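Flap endonuclease 1 (Methanocaldococcus jannaschii, PDB 1A76) cuts 5'-flaps from branched DNA during replication and repair, using a magnesium-dependent nuclease site. Local coordinates at residues G60-T65 and K303-L308. Residues are numbered along the deposited sequence; the frame is centred on the assembly and turned at random.
Sequences GVFYKT and KHVDKL
Y63 sets the edge of its ring against the imidazole of H304, a T-shaped stack that joins two helices of the FEN1 fold: helix 56-70 of the N-domain, which belongs to the PIN-like nuclease core, and helix 298-315 near the C-terminus. The local axes cross at 53° and pass 11.0 Å apart, so the side chains, and the aromatic rings above all, have to bridge the gap.

H304 is the one to follow outward. Its CB points at the N-domain helix and meets the end of the phenylalanine ring, 3.6 Å from F62 CE2. With CG anti to its carbonyl carbon, the ring leaves CB beside the backbone N, and a chi2 of -92° sets the imidazole with one face to Y63. There H304 CG lies 3.7 Å from Y63 CE1, and the two outer atoms of the imidazole, whichever way round it is, lie within about 4 Å of both Y63 CD1 and Y63 CE1. The two planes stand at 88°, with centroids 4.9 Å apart. An alanine here would probably keep the CB touch on F62 but leave the edge of Y63 without the flat surface it rests on, opening a gap between the helices.

F62 works beside this stack. With CG anti to the backbone N, the phenylalanine reaches across and brings its tip to the second helix, where V301 also touches it, while M142 packs on it from helix 129-142. It also braces its neighbour: F62 CD2 sits over the centre of the Y63 ring, 3.6 Å above the plane. The tyrosine is thus covered on a face by one aromatic and meets another along its edge. V305 lays CG1 at the rim of the F62 ring, near its plane, with F62 CZ 3.6 Å away.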
ATOM      1  N   GLY A  60       7.454  10.426   7.532  1.00 12.58           N
ATOM      2  CA  GLY A  60       6.092  10.400   7.034  1.00  9.61           C
ATOM      3  C   GLY A  60       5.148   9.660   7.971  1.00  9.25           C
ATOM      4  O   GLY A  60       4.019  10.092   8.192  1.00 10.19           O
ATOM      5  N   VAL A  61       5.605   8.543   8.526  1.00  9.09           N
ATOM      6  CA  VAL A  61       4.784   7.755   9.435  1.00 11.44           C
ATOM      7  C   VAL A  61       4.326   8.600  10.630  1.00 13.90           C
ATOM      8  O   VAL A  61       3.140   8.637  10.984  1.00 13.88           O
ATOM      9  CB  VAL A  61       5.585   6.527   9.946  1.00 11.46           C
ATOM     10  CG1 VAL A  61       4.843   5.835  11.080  1.00 12.83           C
ATOM     11  CG2 VAL A  61       5.820   5.568   8.803  1.00 15.28           C
ATOM     12  N   PHE A  62       5.281   9.284  11.243  1.00 14.15           N
ATOM     13  CA  PHE A  62       5.027  10.116  12.412  1.00 13.19           C
ATOM     14  C   PHE A  62       4.152  11.322  12.107  1.00 12.63           C
ATOM     15  O   PHE A  62       3.022  11.406  12.585  1.00 13.46           O
ATOM     16  CB  PHE A  62       6.364  10.573  13.006  1.00 13.17           C
ATOM     17  CG  PHE A  62       6.233  11.337  14.296  1.00 12.09           C
ATOM     18  CD1 PHE A  62       5.762  10.712  15.450  1.00 12.67           C
ATOM     19  CD2 PHE A  62       6.591  12.685  14.355  1.00 10.28           C
ATOM     20  CE1 PHE A  62       5.648  11.412  16.643  1.00 12.61           C
ATOM     21  CE2 PHE A  62       6.484  13.403  15.548  1.00 13.94           C
ATOM     22  CZ  PHE A  62       6.010  12.765  16.697  1.00 11.20           C
ATOM     23  N   TYR A  63       4.675  12.247  11.307  1.00 13.37           N
ATOM     24  CA  TYR A  63       3.971  13.477  10.951  1.00 13.34           C
ATOM     25  C   TYR A  63       2.701  13.315  10.133  1.00 16.42           C
ATOM     26  O   TYR A  63       1.717  14.026  10.378  1.00 13.37           O
ATOM     27  CB  TYR A  63       4.924  14.440  10.225  1.00 14.43           C
ATOM     28  CG  TYR A  63       6.025  14.948  11.129  1.00 17.65           C
ATOM     29  CD1 TYR A  63       5.734  15.801  12.196  1.00 16.51           C
ATOM     30  CD2 TYR A  63       7.339  14.518  10.970  1.00 14.19           C
ATOM     31  CE1 TYR A  63       6.719  16.208  13.083  1.00 16.79           C
ATOM     32  CE2 TYR A  63       8.337  14.921  11.856  1.00 18.50           C
ATOM     33  CZ  TYR A  63       8.018  15.763  12.910  1.00 18.23           C
ATOM     34  OH  TYR A  63       8.980  16.131  13.811  1.00 16.26           O
ATOM     35  N   LYS A  64       2.717  12.399   9.163  1.00 16.59           N
ATOM     36  CA  LYS A  64       1.539  12.174   8.332  1.00 17.48           C
ATOM     37  C   LYS A  64       0.412  11.597   9.171  1.00 14.08           C
ATOM     38  O   LYS A  64      -0.731  12.019   9.045  1.00 13.68           O
ATOM     39  CB  LYS A  64       1.845  11.213   7.177  1.00 21.08           C
ATOM     40  CG  LYS A  64       1.217  11.596   5.852  1.00 25.27           C
ATOM     41  CD  LYS A  64       1.709  12.965   5.391  1.00 25.41           C
ATOM     42  CE  LYS A  64       0.542  13.858   4.985  1.00 24.75           C
ATOM     43  NZ  LYS A  64       0.866  14.721   3.809  1.00 30.03           N
ATOM     44  N   THR A  65       0.732  10.632  10.027  1.00 13.91           N
ATOM     45  CA  THR A  65      -0.284  10.024  10.880  1.00 12.83           C
ATOM     46  C   THR A  65      -0.909  11.052  11.843  1.00 13.53           C
ATOM     47  O   THR A  65      -2.127  11.048  12.052  1.00 11.42           O
ATOM     48  CB  THR A  65       0.297   8.836  11.696  1.00 14.04           C
ATOM     49  OG1 THR A  65       0.757   7.812  10.805  1.00 11.11           O
ATOM     50  CG2 THR A  65      -0.767   8.243  12.616  1.00 10.43           C
ATOM     51  N   LYS A 303       6.748  18.754  20.575  1.00 20.35           N
ATOM     52  CA  LYS A 303       5.478  19.404  20.324  1.00 21.17           C
ATOM     53  C   LYS A 303       4.460  18.435  19.731  1.00 20.55           C
ATOM     54  O   LYS A 303       3.287  18.439  20.110  1.00 19.42           O
ATOM     55  CB  LYS A 303       5.682  20.587  19.376  1.00 21.26           C
ATOM     56  CG  LYS A 303       4.428  21.391  19.117  1.00 24.99           C
ATOM     57  CD  LYS A 303       4.658  22.401  18.011  1.00 30.02           C
ATOM     58  CE  LYS A 303       4.353  23.804  18.489  1.00 34.67           C
ATOM     59  NZ  LYS A 303       2.916  23.935  18.873  1.00 37.69           N
ATOM     60  N   HIS A 304       4.906  17.596  18.809  1.00 19.87           N
ATOM     61  CA  HIS A 304       3.987  16.665  18.187  1.00 18.02           C
ATOM     62  C   HIS A 304       3.569  15.483  19.037  1.00 17.02           C
ATOM     63  O   HIS A 304       2.415  15.068  18.962  1.00 13.19           O
ATOM     64  CB  HIS A 304       4.546  16.200  16.847  1.00 18.43           C
ATOM     65  CG  HIS A 304       4.464  17.254  15.792  1.00 16.92           C
ATOM     66  ND1 HIS A 304       3.387  17.370  14.939  1.00 21.62           N
ATOM     67  CD2 HIS A 304       5.288  18.285  15.500  1.00 17.55           C
ATOM     68  CE1 HIS A 304       3.554  18.428  14.167  1.00 21.56           C
ATOM     69  NE2 HIS A 304       4.700  18.999  14.487  1.00 19.45           N
ATOM     70  N   VAL A 305       4.478  14.942  19.849  1.00 15.30           N
ATOM     71  CA  VAL A 305       4.103  13.805  20.699  1.00 14.68           C
ATOM     72  C   VAL A 305       3.120  14.294  21.761  1.00 12.43           C
ATOM     73  O   VAL A 305       2.265  13.537  22.222  1.00 12.28           O
ATOM     74  CB  VAL A 305       5.344  13.129  21.385  1.00 15.73           C
ATOM     75  CG1 VAL A 305       6.326  12.643  20.319  1.00 17.61           C
ATOM     76  CG2 VAL A 305       6.036  14.100  22.337  1.00 17.06           C
ATOM     77  N   ASP A 306       3.241  15.561  22.150  1.00 12.16           N
ATOM     78  CA  ASP A 306       2.327  16.137  23.139  1.00 11.22           C
ATOM     79  C   ASP A 306       0.949  16.297  22.487  1.00 14.27           C
ATOM     80  O   ASP A 306      -0.086  16.036  23.101  1.00 12.13           O
ATOM     81  CB  ASP A 306       2.851  17.496  23.624  1.00 10.92           C
ATOM     82  CG  ASP A 306       3.991  17.356  24.634  1.00 10.37           C
ATOM     83  OD1 ASP A 306       4.183  16.246  25.175  1.00  7.92           O
ATOM     84  OD2 ASP A 306       4.700  18.355  24.885  1.00 11.98           O
ATOM     85  N   LYS A 307       0.940  16.707  21.225  1.00 16.59           N
ATOM     86  CA  LYS A 307      -0.313  16.872  20.500  1.00 16.33           C
ATOM     87  C   LYS A 307      -0.920  15.493  20.220  1.00 15.60           C
ATOM     88  O   LYS A 307      -2.135  15.318  20.309  1.00 14.81           O
ATOM     89  CB  LYS A 307      -0.076  17.603  19.174  1.00 18.96           C
ATOM     90  CG  LYS A 307       0.648  18.933  19.309  1.00 23.77           C
ATOM     91  CD  LYS A 307       0.217  19.903  18.219  1.00 28.94           C
ATOM     92  CE  LYS A 307       1.419  20.454  17.478  1.00 27.86           C
ATOM     93  NZ  LYS A 307       2.336  19.345  17.082  1.00 31.24           N
ATOM     94  N   LEU A 308      -0.079  14.515  19.880  1.00 14.33           N
ATOM     95  CA  LEU A 308      -0.576  13.163  19.596  1.00 13.10           C
ATOM     96  C   LEU A 308      -1.231  12.576  20.833  1.00 13.44           C
ATOM     97  O   LEU A 308      -2.300  11.983  20.761  1.00  9.83           O
ATOM     98  CB  LEU A 308       0.549  12.230  19.115  1.00 12.56           C
ATOM     99  CG  LEU A 308       0.184  10.728  19.059  1.00 14.56           C
ATOM    100  CD1 LEU A 308      -0.935  10.478  18.040  1.00 14.47           C
ATOM    101  CD2 LEU A 308       1.422   9.906  18.703  1.00 11.20           C
TER